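Local coordinates for Cgl0159-like domain-containing protein (Corynebacterium glutamicum, PDB 3FOK) that is of unknown function but folds as a TIM barrel of the Cgl0159-like family, with five copies of the chain in the assembly, at residues E9-L14 against N68-L73; R16-E21 against I95-A100; A77-R82 against A286-A291. One frame throughout, in Å; residues are numbered along the deposited sequence.

Interaction 1 (E9-L14 against N68-L73); sequences ESFEAL and NRYELL
Tyr70 drives one edge of its ring into the face of Phe11. The two planes stand at 90° and the ring centroids of Tyr70 and Phe11 lie 4.9 Å apart, a T-shaped (edge-to-face) pair in which Phe11 supplies the face. The atom that points in is Tyr70 CD1, set over the middle of the phenylalanine ring 3.6 Å above its plane, so that it is almost equally far from all six ring carbons. Phe11 leaves helix 8-20 directly toward helix 69-81, its CG anti to the carbonyl carbon (chi1 -84°), a torsion that carries the whole ring across the gap. That reach is needed, since the two helical segments stay well apart and meet at 116°; a large flat residue suits such a wide crossing.

One turn further along the second helix, Leu73 adds its CD1 methyl 3.8 Å from Phe11 CE1, approaching the ring obliquely. Leu14 fills in from Phe11's own helix: its CD2 lies in the plane of the phenylalanine ring, at the edge, and is 4.3 Å from Leu73 CD1. The tyrosine hydroxyl plays no part in the stack. It is hydrogen-bonded to Arg15 NH1 on the helix of Phe11, while Thr236 of the second subunit packs on Tyr70.

No hydrogen bond links the two segments. Between them, helix 8-20, which comes before the first strand, 44-48, meets helix 69-81 through dispersion and the weak electrostatics of a C-H edge on a pi face. The phenol to Arg15 bond adds a polar tie beside the stack, and would tend to limit how far the tyrosine ring can swing.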
ATOM      1  N   GLU A   9      11.869  44.834   9.732  1.00 31.09           N
ATOM      2  CA  GLU A   9      12.021  44.468  11.133  1.00 29.56           C
ATOM      3  C   GLU A   9      11.107  43.297  11.474  1.00 27.71           C
ATOM      4  O   GLU A   9      11.458  42.440  12.287  1.00 27.41           O
ATOM      5  CB  GLU A   9      11.712  45.661  12.041  1.00 31.92           C
ATOM      6  CG  GLU A   9      12.835  46.685  12.089  1.00 36.10           C
ATOM      7  CD  GLU A   9      12.464  48.007  11.450  1.00 38.65           C
ATOM      8  OE1 GLU A   9      11.922  47.996  10.325  1.00 40.36           O
ATOM      9  OE2 GLU A   9      12.725  49.059  12.072  1.00 40.71           O
ATOM     10  N   SER A  10       9.935  43.257  10.849  1.00 24.57           N
ATOM     11  CA  SER A  10       9.002  42.166  11.089  1.00 23.19           C
ATOM     12  C   SER A  10       9.528  40.884  10.455  1.00 22.51           C
ATOM     13  O   SER A  10       9.325  39.794  10.989  1.00 21.70           O
ATOM     14  CB  SER A  10       7.623  42.509  10.532  1.00 22.41           C
ATOM     15  OG  SER A  10       6.959  43.418  11.389  1.00 20.41           O
ATOM     16  N   PHE A  11      10.215  41.015   9.321  1.00 21.40           N
ATOM     17  CA  PHE A  11      10.784  39.853   8.656  1.00 20.07           C
ATOM     18  C   PHE A  11      11.933  39.284   9.470  1.00 21.11           C
ATOM     19  O   PHE A  11      12.141  38.072   9.498  1.00 21.44           O
ATOM     20  CB  PHE A  11      11.264  40.206   7.247  1.00 16.46           C
ATOM     21  CG  PHE A  11      10.173  40.173   6.217  1.00 15.19           C
ATOM     22  CD1 PHE A  11       9.247  39.137   6.209  1.00 13.19           C
ATOM     23  CD2 PHE A  11      10.076  41.163   5.246  1.00 15.39           C
ATOM     24  CE1 PHE A  11       8.239  39.082   5.254  1.00 14.54           C
ATOM     25  CE2 PHE A  11       9.067  41.119   4.280  1.00 15.37           C
ATOM     26  CZ  PHE A  11       8.146  40.072   4.287  1.00 14.42           C
ATOM     27  N   GLU A  12      12.683  40.155  10.134  1.00 21.50           N
ATOM     28  CA  GLU A  12      13.788  39.684  10.952  1.00 23.71           C
ATOM     29  C   GLU A  12      13.205  38.860  12.095  1.00 22.60           C
ATOM     30  O   GLU A  12      13.760  37.836  12.480  1.00 23.45           O
ATOM     31  CB  GLU A  12      14.598  40.856  11.518  1.00 26.42           C
ATOM     32  CG  GLU A  12      15.786  40.403  12.346  1.00 30.10           C
ATOM     33  CD  GLU A  12      16.757  39.557  11.538  1.00 35.02           C
ATOM     34  OE1 GLU A  12      17.514  38.766  12.143  1.00 35.52           O
ATOM     35  OE2 GLU A  12      16.772  39.692  10.294  1.00 36.15           O
ATOM     36  N   ALA A  13      12.075  39.313  12.627  1.00 21.51           N
ATOM     37  CA  ALA A  13      11.407  38.620  13.720  1.00 20.91           C
ATOM     38  C   ALA A  13      10.847  37.276  13.252  1.00 21.01           C
ATOM     39  O   ALA A  13      10.938  36.282  13.973  1.00 21.68           O
ATOM     40  CB  ALA A  13      10.287  39.490  14.280  1.00 21.16           C
ATOM     41  N   LEU A  14      10.267  37.250  12.051  1.00 20.00           N
ATOM     42  CA  LEU A  14       9.701  36.023  11.483  1.00 18.61           C
ATOM     43  C   LEU A  14      10.785  34.972  11.299  1.00 19.15           C
ATOM     44  O   LEU A  14      10.658  33.853  11.784  1.00 20.97           O
ATOM     45  CB  LEU A  14       9.031  36.318  10.134  1.00 17.10           C
ATOM     46  CG  LEU A  14       8.635  35.164   9.197  1.00 15.41           C
ATOM     47  CD1 LEU A  14       7.647  34.221   9.867  1.00 14.16           C
ATOM     48  CD2 LEU A  14       8.023  35.744   7.932  1.00 14.10           C
ATOM     49  N   ASN A  68      10.486  35.071  -5.362  1.00 24.58           N
ATOM     50  CA  ASN A  68      10.899  35.840  -4.195  1.00 22.67           C
ATOM     51  C   ASN A  68       9.787  35.747  -3.157  1.00 23.21           C
ATOM     52  O   ASN A  68       8.753  36.405  -3.278  1.00 22.88           O
ATOM     53  CB  ASN A  68      11.149  37.300  -4.590  1.00 22.71           C
ATOM     54  CG  ASN A  68      11.641  38.145  -3.430  1.00 23.77           C
ATOM     55  OD1 ASN A  68      12.412  39.088  -3.622  1.00 22.67           O
ATOM     56  ND2 ASN A  68      11.191  37.818  -2.220  1.00 23.48           N
ATOM     57  N   ARG A  69      10.009  34.927  -2.136  1.00 21.96           N
ATOM     58  CA  ARG A  69       9.020  34.722  -1.090  1.00 20.97           C
ATOM     59  C   ARG A  69       8.716  35.975  -0.271  1.00 21.09           C
ATOM     60  O   ARG A  69       7.582  36.163   0.183  1.00 19.18           O
ATOM     61  CB  ARG A  69       9.469  33.581  -0.170  1.00 22.21           C
ATOM     62  CG  ARG A  69       8.496  33.260   0.959  1.00 21.91           C
ATOM     63  CD  ARG A  69       7.119  32.815   0.448  1.00 23.35           C
ATOM     64  NE  ARG A  69       6.981  31.361   0.340  1.00 23.70           N
ATOM     65  CZ  ARG A  69       7.090  30.674  -0.794  1.00 27.09           C
ATOM     66  NH1 ARG A  69       7.342  31.300  -1.939  1.00 30.36           N
ATOM     67  NH2 ARG A  69       6.930  29.356  -0.785  1.00 27.59           N
ATOM     68  N   TYR A  70       9.712  36.834  -0.079  1.00 21.19           N
ATOM     69  CA  TYR A  70       9.494  38.054   0.690  1.00 21.41           C
ATOM     70  C   TYR A  70       8.536  38.995  -0.030  1.00 22.98           C
ATOM     71  O   TYR A  70       7.684  39.620   0.600  1.00 23.59           O
ATOM     72  CB  TYR A  70      10.823  38.747   0.967  1.00 19.52           C
ATOM     73  CG  TYR A  70      11.667  38.001   1.974  1.00 18.46           C
ATOM     74  CD1 TYR A  70      11.449  38.154   3.344  1.00 16.98           C
ATOM     75  CD2 TYR A  70      12.651  37.104   1.558  1.00 17.26           C
ATOM     76  CE1 TYR A  70      12.195  37.427   4.273  1.00 18.16           C
ATOM     77  CE2 TYR A  70      13.394  36.375   2.475  1.00 16.93           C
ATOM     78  CZ  TYR A  70      13.163  36.539   3.828  1.00 17.96           C
ATOM     79  OH  TYR A  70      13.896  35.810   4.733  1.00 19.32           O
ATOM     80  N   GLU A  71       8.662  39.091  -1.350  1.00 24.77           N
ATOM     81  CA  GLU A  71       7.768  39.954  -2.113  1.00 26.51           C
ATOM     82  C   GLU A  71       6.393  39.308  -2.183  1.00 25.76           C
ATOM     83  O   GLU A  71       5.378  39.996  -2.174  1.00 26.28           O
ATOM     84  CB  GLU A  71       8.283  40.175  -3.536  1.00 29.45           C
ATOM     85  CG  GLU A  71       9.684  40.729  -3.631  1.00 34.30           C
ATOM     86  CD  GLU A  71      10.005  41.244  -5.022  1.00 37.61           C
ATOM     87  OE1 GLU A  71       9.439  40.707  -6.000  1.00 39.81           O
ATOM     88  OE2 GLU A  71      10.833  42.175  -5.137  1.00 38.02           O
ATOM     89  N   LEU A  72       6.365  37.982  -2.257  1.00 24.79           N
ATOM     90  CA  LEU A  72       5.103  37.259  -2.319  1.00 23.37           C
ATOM     91  C   LEU A  72       4.316  37.596  -1.060  1.00 23.08           C
ATOM     92  O   LEU A  72       3.132  37.916  -1.124  1.00 23.20           O
ATOM     93  CB  LEU A  72       5.344  35.749  -2.382  1.00 23.82           C
ATOM     94  CG  LEU A  72       4.248  34.865  -2.995  1.00 24.84           C
ATOM     95  CD1 LEU A  72       4.487  33.423  -2.577  1.00 24.44           C
ATOM     96  CD2 LEU A  72       2.868  35.312  -2.538  1.00 25.05           C
ATOM     97  N   LEU A  73       4.988  37.533   0.086  1.00 22.36           N
ATOM     98  CA  LEU A  73       4.349  37.837   1.358  1.00 23.06           C
ATOM     99  C   LEU A  73       3.878  39.289   1.418  1.00 24.07           C
ATOM    100  O   LEU A  73       2.797  39.568   1.934  1.00 22.80           O
ATOM    101  CB  LEU A  73       5.307  37.533   2.517  1.00 22.44           C
ATOM    102  CG  LEU A  73       5.607  36.045   2.760  1.00 21.62           C
ATOM    103  CD1 LEU A  73       6.671  35.891   3.840  1.00 20.95           C
ATOM    104  CD2 LEU A  73       4.332  35.328   3.164  1.00 19.20           C
TER

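Interaction 2 (R16-E21 against I95-A100); sequences RMRAAE and IDDLAA
Arg18 reaches across to Asp97 with its NE, which donates to OD1 over 2.9 Å in a nearly straight bond of 170°. The acceptor lies in the guanidinium plane, and the carboxylate oxygen is met on its syn side, 16° out of the carboxylate plane. The two planes are turned 79° apart, so this salt bridge rests on a single N-H to oxygen bond instead of a side-by-side pair. Arginine suits the place because its chain, extended from CG to NE, can span two helices whose segment axes pass 11.6 Å apart.

Of the other two nitrogens, NH1 donates to the backbone O of Ser216 of the second subunit, while NH2 lies beside Asp96. Arg18 NH2 passes 3.9 Å from Asp96 CB and is 4.4 Å from Asp96 OD2, too far for a salt bridge. That OD2 accepts instead from the backbone N of the same Ser216, and Asp96 OD1 has a long, weak ion pair with Arg140. Asp97 OD2 has a weak hydrogen bond with Thr237 OG1 of the second subunit.

Beside these charges the selenium of Met17, a selenomethionine, rests 3.9 Å from Ala100 CB; the small alanine lets the long flexible chain lie close to its helix.

Buried charge is thus shared between two chains: Arg18 and the neighbour's polar groups would partly offset two adjacent carboxylates, an arrangement consistent with both being ionised.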
ATOM      1  N   ARG A  16      13.733  34.964  12.557  1.00 21.25           N
ATOM      2  CA  ARG A  16      14.271  34.736  13.882  1.00 22.84           C
ATOM      3  C   ARG A  16      13.330  33.894  14.731  1.00 23.03           C
ATOM      4  O   ARG A  16      13.763  33.199  15.643  1.00 22.46           O
ATOM      5  CB  ARG A  16      14.541  36.079  14.553  1.00 25.36           C
ATOM      6  CG  ARG A  16      15.341  35.994  15.822  1.00 31.19           C
ATOM      7  CD  ARG A  16      15.810  37.372  16.258  1.00 35.15           C
ATOM      8  NE  ARG A  16      16.771  37.954  15.322  1.00 36.11           N
ATOM      9  CZ  ARG A  16      17.611  38.932  15.644  1.00 37.46           C
ATOM     10  NH1 ARG A  16      17.605  39.434  16.876  1.00 36.76           N
ATOM     11  NH2 ARG A  16      18.465  39.406  14.745  1.00 36.59           N
HETATM   12  N   MSE A  17      12.039  33.940  14.425  1.00 24.88           N
HETATM   13  CA  MSE A  17      11.077  33.161  15.192  1.00 27.38           C
HETATM   14  C   MSE A  17      11.168  31.688  14.808  1.00 25.59           C
HETATM   15  O   MSE A  17      11.338  30.826  15.670  1.00 25.15           O
HETATM   16  CB  MSE A  17       9.651  33.660  14.954  1.00 31.36           C
HETATM   17  CG  MSE A  17       8.648  33.040  15.911  1.00 40.90           C
HETATM   18 SE   MSE A  17       6.795  33.332  15.435  1.00 54.49          SE
HETATM   19  CE  MSE A  17       6.656  35.219  15.863  1.00 48.85           C
ATOM     20  N   ARG A  18      11.053  31.411  13.511  1.00 22.26           N
ATOM     21  CA  ARG A  18      11.125  30.047  13.001  1.00 20.44           C
ATOM     22  C   ARG A  18      12.376  29.333  13.500  1.00 20.79           C
ATOM     23  O   ARG A  18      12.356  28.129  13.772  1.00 20.39           O
ATOM     24  CB  ARG A  18      11.140  30.054  11.473  1.00 18.84           C
ATOM     25  CG  ARG A  18       9.801  30.328  10.810  1.00 15.77           C
ATOM     26  CD  ARG A  18       9.975  30.433   9.299  1.00 13.34           C
ATOM     27  NE  ARG A  18       8.767  30.055   8.577  1.00 11.86           N
ATOM     28  CZ  ARG A  18       8.284  28.817   8.526  1.00 11.58           C
ATOM     29  NH1 ARG A  18       8.910  27.831   9.159  1.00 11.33           N
ATOM     30  NH2 ARG A  18       7.175  28.565   7.842  1.00 11.29           N
ATOM     31  N   ALA A  19      13.462  30.085  13.617  1.00 19.84           N
ATOM     32  CA  ALA A  19      14.728  29.528  14.063  1.00 20.50           C
ATOM     33  C   ALA A  19      14.769  29.142  15.537  1.00 21.35           C
ATOM     34  O   ALA A  19      14.992  27.980  15.868  1.00 21.42           O
ATOM     35  CB  ALA A  19      15.853  30.510  13.757  1.00 18.29           C
ATOM     36  N   ALA A  20      14.543  30.115  16.416  1.00 22.55           N
ATOM     37  CA  ALA A  20      14.624  29.880  17.856  1.00 24.58           C
ATOM     38  C   ALA A  20      13.335  29.672  18.660  1.00 26.86           C
ATOM     39  O   ALA A  20      13.374  29.038  19.716  1.00 27.31           O
ATOM     40  CB  ALA A  20      15.442  30.990  18.494  1.00 24.12           C
ATOM     41  N   GLU A  21      12.208  30.213  18.199  1.00 28.58           N
ATOM     42  CA  GLU A  21      10.938  30.036  18.913  1.00 30.23           C
ATOM     43  C   GLU A  21       9.896  29.437  17.971  1.00 29.08           C
ATOM     44  O   GLU A  21       8.846  30.029  17.741  1.00 29.28           O
ATOM     45  CB  GLU A  21      10.418  31.373  19.459  1.00 33.21           C
ATOM     46  CG  GLU A  21      11.209  31.957  20.628  1.00 39.87           C
ATOM     47  CD  GLU A  21      10.545  33.202  21.219  1.00 44.66           C
ATOM     48  OE1 GLU A  21      10.356  34.195  20.476  1.00 46.18           O
ATOM     49  OE2 GLU A  21      10.209  33.188  22.426  1.00 45.22           O
ATOM     50  N   ILE A  95       0.989  29.996   4.930  1.00 17.60           N
ATOM     51  CA  ILE A  95       0.075  30.348   6.005  1.00 17.30           C
ATOM     52  C   ILE A  95       0.795  30.589   7.330  1.00 17.25           C
ATOM     53  O   ILE A  95       0.475  31.542   8.039  1.00 16.59           O
ATOM     54  CB  ILE A  95      -1.014  29.270   6.186  1.00 15.70           C
ATOM     55  CG1 ILE A  95      -1.847  29.171   4.908  1.00 17.12           C
ATOM     56  CG2 ILE A  95      -1.906  29.613   7.365  1.00 13.87           C
ATOM     57  CD1 ILE A  95      -2.450  30.494   4.453  1.00 19.31           C
ATOM     58  N   ASP A  96       1.766  29.744   7.666  1.00 17.57           N
ATOM     59  CA  ASP A  96       2.492  29.933   8.916  1.00 19.00           C
ATOM     60  C   ASP A  96       3.166  31.306   8.950  1.00 19.11           C
ATOM     61  O   ASP A  96       3.057  32.016   9.950  1.00 17.77           O
ATOM     62  CB  ASP A  96       3.533  28.825   9.133  1.00 20.02           C
ATOM     63  CG  ASP A  96       2.898  27.451   9.346  1.00 22.98           C
ATOM     64  OD1 ASP A  96       1.772  27.380   9.889  1.00 23.93           O
ATOM     65  OD2 ASP A  96       3.530  26.435   8.985  1.00 24.85           O
ATOM     66  N   ASP A  97       3.850  31.695   7.874  1.00 18.92           N
ATOM     67  CA  ASP A  97       4.492  33.005   7.865  1.00 20.13           C
ATOM     68  C   ASP A  97       3.445  34.083   8.130  1.00 20.28           C
ATOM     69  O   ASP A  97       3.559  34.840   9.093  1.00 20.66           O
ATOM     70  CB  ASP A  97       5.193  33.279   6.532  1.00 23.20           C
ATOM     71  CG  ASP A  97       6.440  32.433   6.344  1.00 25.75           C
ATOM     72  OD1 ASP A  97       7.073  32.069   7.358  1.00 26.54           O
ATOM     73  OD2 ASP A  97       6.797  32.144   5.178  1.00 28.60           O
ATOM     74  N   LEU A  98       2.419  34.140   7.286  1.00 19.45           N
ATOM     75  CA  LEU A  98       1.358  35.125   7.453  1.00 18.99           C
ATOM     76  C   LEU A  98       0.776  35.080   8.865  1.00 19.82           C
ATOM     77  O   LEU A  98       0.426  36.114   9.430  1.00 21.15           O
ATOM     78  CB  LEU A  98       0.244  34.892   6.432  1.00 17.51           C
ATOM     79  CG  LEU A  98       0.534  35.208   4.961  1.00 17.62           C
ATOM     80  CD1 LEU A  98      -0.631  34.750   4.092  1.00 16.25           C
ATOM     81  CD2 LEU A  98       0.771  36.705   4.798  1.00 17.84           C
ATOM     82  N   ALA A  99       0.680  33.886   9.438  1.00 19.62           N
ATOM     83  CA  ALA A  99       0.141  33.751  10.785  1.00 20.09           C
ATOM     84  C   ALA A  99       1.132  34.314  11.793  1.00 20.82           C
ATOM     85  O   ALA A  99       0.760  35.038  12.716  1.00 21.78           O
ATOM     86  CB  ALA A  99      -0.151  32.283  11.092  1.00 18.55           C
ATOM     87  N   ALA A 100       2.404  33.979  11.605  1.00 22.75           N
ATOM     88  CA  ALA A 100       3.461  34.446  12.491  1.00 23.05           C
ATOM     89  C   ALA A 100       3.532  35.971  12.461  1.00 23.89           C
ATOM     90  O   ALA A 100       3.739  36.608  13.491  1.00 25.06           O
ATOM     91  CB  ALA A 100       4.793  33.846  12.072  1.00 22.49           C
TER

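Interaction 3 (A77-R82 against A286-A291); sequences AIALSR and AAVDTA
Val288 lays its two methyls against the end of helix 69-81: CG2 sits 3.9 Å from Ala79 CB, and CG1 faces the CB of Arg82 at 4.1 Å. With CG1 anti to the backbone N, the branched side chain spreads over both residues, which stand about one turn apart. Alanine suits the spot because its short side chain lets the backbones draw together, the CA atoms of Ala79 and Val288 being the nearest pair here.

Beyond the valine the contact turns polar. Arg82, the first residue to leave helical geometry, folds back through bends at chi2 and chi3, which brings its guanidinium to the carboxylate of Asp289. Arg82 NE donates to Asp289 OD1 over 3.2 Å at 163°, with OD1 in the guanidinium plane. Arg82 NH2 reaches Asp289 OD2 at 2.9 Å, but at an angle of 126° that bond is weak, and the two planes are tilted 63° apart, short of a flat two-pronged pairing.

In the TIM barrel these are two outer helices, 69-81 and 284-295, placed side by side against the parallel strands. Strand 44-48 lies beneath them: its Val47 touches Ala79, and its Phe45 touches Val288.

Each helix also ties up hydroxyls on itself. Ser81 OG donates to Ile78 O, which accepts from Ser81 N as well, near the helix end. Thr290 OG1 donates to Ala286 O over 3.1 Å, on the opposite face of that carbonyl from the Thr290 N-H.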
ATOM      1  N   ALA A  77       0.224  40.559   1.976  1.00 29.30           N
ATOM      2  CA  ALA A  77      -0.115  41.453   3.076  1.00 27.02           C
ATOM      3  C   ALA A  77      -0.960  42.614   2.567  1.00 26.91           C
ATOM      4  O   ALA A  77      -1.922  43.026   3.217  1.00 27.26           O
ATOM      5  CB  ALA A  77       1.151  41.976   3.730  1.00 25.15           C
ATOM      6  N   ILE A  78      -0.595  43.139   1.400  1.00 25.73           N
ATOM      7  CA  ILE A  78      -1.328  44.247   0.805  1.00 24.89           C
ATOM      8  C   ILE A  78      -2.758  43.811   0.506  1.00 24.87           C
ATOM      9  O   ILE A  78      -3.717  44.473   0.906  1.00 25.00           O
ATOM     10  CB  ILE A  78      -0.660  44.718  -0.506  1.00 24.36           C
ATOM     11  CG1 ILE A  78       0.693  45.363  -0.193  1.00 24.97           C
ATOM     12  CG2 ILE A  78      -1.569  45.698  -1.237  1.00 23.09           C
ATOM     13  CD1 ILE A  78       1.468  45.790  -1.422  1.00 22.82           C
ATOM     14  N   ALA A  79      -2.892  42.692  -0.199  1.00 24.29           N
ATOM     15  CA  ALA A  79      -4.203  42.165  -0.549  1.00 22.96           C
ATOM     16  C   ALA A  79      -5.070  41.984   0.698  1.00 23.44           C
ATOM     17  O   ALA A  79      -6.225  42.401   0.723  1.00 23.71           O
ATOM     18  CB  ALA A  79      -4.053  40.839  -1.278  1.00 21.91           C
ATOM     19  N   LEU A  80      -4.505  41.372   1.736  1.00 23.54           N
ATOM     20  CA  LEU A  80      -5.233  41.131   2.978  1.00 23.70           C
ATOM     21  C   LEU A  80      -5.613  42.401   3.728  1.00 24.51           C
ATOM     22  O   LEU A  80      -6.535  42.387   4.543  1.00 23.58           O
ATOM     23  CB  LEU A  80      -4.418  40.233   3.915  1.00 22.26           C
ATOM     24  CG  LEU A  80      -4.217  38.767   3.524  1.00 24.04           C
ATOM     25  CD1 LEU A  80      -3.404  38.066   4.604  1.00 22.13           C
ATOM     26  CD2 LEU A  80      -5.571  38.086   3.349  1.00 22.18           C
ATOM     27  N   SER A  81      -4.906  43.495   3.463  1.00 25.71           N
ATOM     28  CA  SER A  81      -5.194  44.751   4.147  1.00 26.19           C
ATOM     29  C   SER A  81      -6.344  45.509   3.496  1.00 26.99           C
ATOM     30  O   SER A  81      -6.972  46.359   4.125  1.00 26.66           O
ATOM     31  CB  SER A  81      -3.951  45.641   4.168  1.00 23.76           C
ATOM     32  OG  SER A  81      -3.636  46.098   2.867  1.00 26.37           O
ATOM     33  N   ARG A  82      -6.615  45.202   2.233  1.00 28.06           N
ATOM     34  CA  ARG A  82      -7.687  45.873   1.508  1.00 29.27           C
ATOM     35  C   ARG A  82      -9.048  45.395   1.990  1.00 29.99           C
ATOM     36  O   ARG A  82      -9.261  44.198   2.196  1.00 32.22           O
ATOM     37  CB  ARG A  82      -7.559  45.602   0.010  1.00 28.69           C
ATOM     38  CG  ARG A  82      -6.171  45.869  -0.540  1.00 32.06           C
ATOM     39  CD  ARG A  82      -5.705  47.266  -0.191  1.00 32.73           C
ATOM     40  NE  ARG A  82      -6.599  48.285  -0.730  1.00 35.70           N
ATOM     41  CZ  ARG A  82      -6.413  49.593  -0.584  1.00 35.54           C
ATOM     42  NH1 ARG A  82      -5.364  50.045   0.088  1.00 35.31           N
ATOM     43  NH2 ARG A  82      -7.275  50.449  -1.114  1.00 35.52           N
ATOM     44  N   ALA A 286      -4.833  48.222  -6.263  1.00 23.00           N
ATOM     45  CA  ALA A 286      -5.881  48.580  -7.210  1.00 23.69           C
ATOM     46  C   ALA A 286      -6.605  47.355  -7.754  1.00 24.91           C
ATOM     47  O   ALA A 286      -7.836  47.321  -7.798  1.00 26.00           O
ATOM     48  CB  ALA A 286      -5.293  49.384  -8.355  1.00 22.35           C
ATOM     49  N   ALA A 287      -5.840  46.353  -8.176  1.00 25.06           N
ATOM     50  CA  ALA A 287      -6.433  45.137  -8.712  1.00 24.96           C
ATOM     51  C   ALA A 287      -7.314  44.462  -7.656  1.00 25.46           C
ATOM     52  O   ALA A 287      -8.445  44.072  -7.941  1.00 24.99           O
ATOM     53  CB  ALA A 287      -5.340  44.185  -9.177  1.00 25.25           C
ATOM     54  N   VAL A 288      -6.802  44.340  -6.435  1.00 23.95           N
ATOM     55  CA  VAL A 288      -7.558  43.700  -5.367  1.00 24.10           C
ATOM     56  C   VAL A 288      -8.859  44.441  -5.029  1.00 25.11           C
ATOM     57  O   VAL A 288      -9.865  43.804  -4.705  1.00 24.40           O
ATOM     58  CB  VAL A 288      -6.696  43.551  -4.090  1.00 23.56           C
ATOM     59  CG1 VAL A 288      -7.495  42.858  -2.997  1.00 22.10           C
ATOM     60  CG2 VAL A 288      -5.440  42.746  -4.406  1.00 20.51           C
ATOM     61  N   ASP A 289      -8.847  45.773  -5.106  1.00 25.29           N
ATOM     62  CA  ASP A 289     -10.052  46.552  -4.811  1.00 24.45           C
ATOM     63  C   ASP A 289     -11.131  46.301  -5.856  1.00 25.31           C
ATOM     64  O   ASP A 289     -12.305  46.143  -5.524  1.00 24.92           O
ATOM     65  CB  ASP A 289      -9.746  48.050  -4.768  1.00 24.03           C
ATOM     66  CG  ASP A 289      -8.985  48.457  -3.521  1.00 26.23           C
ATOM     67  OD1 ASP A 289      -9.326  47.963  -2.423  1.00 27.06           O
ATOM     68  OD2 ASP A 289      -8.057  49.285  -3.633  1.00 27.33           O
ATOM     69  N   THR A 290     -10.724  46.281  -7.122  1.00 26.34           N
ATOM     70  CA  THR A 290     -11.646  46.037  -8.221  1.00 27.44           C
ATOM     71  C   THR A 290     -12.391  44.741  -7.928  1.00 28.97           C
ATOM     72  O   THR A 290     -13.623  44.723  -7.820  1.00 29.04           O
ATOM     73  CB  THR A 290     -10.892  45.874  -9.549  1.00 28.27           C
ATOM     74  OG1 THR A 290     -10.177  47.080  -9.843  1.00 30.30           O
ATOM     75  CG2 THR A 290     -11.860  45.571 -10.681  1.00 27.45           C
ATOM     76  N   ALA A 291     -11.622  43.663  -7.794  1.00 28.96           N
ATOM     77  CA  ALA A 291     -12.171  42.346  -7.507  1.00 29.23           C
ATOM     78  C   ALA A 291     -13.024  42.396  -6.240  1.00 30.22           C
ATOM     79  O   ALA A 291     -14.141  41.871  -6.205  1.00 29.94           O
ATOM     80  CB  ALA A 291     -11.039  41.339  -7.339  1.00 28.19           C
TER

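How the interactions relate
From the N terminus, helix 8-20 is used twice. Its first half closes a loop of 53 residues onto helix 69-81 in interaction 1, and its second half a loop of 73 residues onto helix 92-100 in interaction 2. These two cross along the chain and touch in space, Leu14 packing on Asp97 and Ala100, so the leading helix bridges two successive outer helices of the barrel while both contacts border the second subunit. Interaction 3 follows interaction 1 in series, taking up the later part of helix 69-81 and joining it across 203 residues to helix 284-295, near the C terminus; it crosses interaction 2 and brings the barrel's early and final helices together.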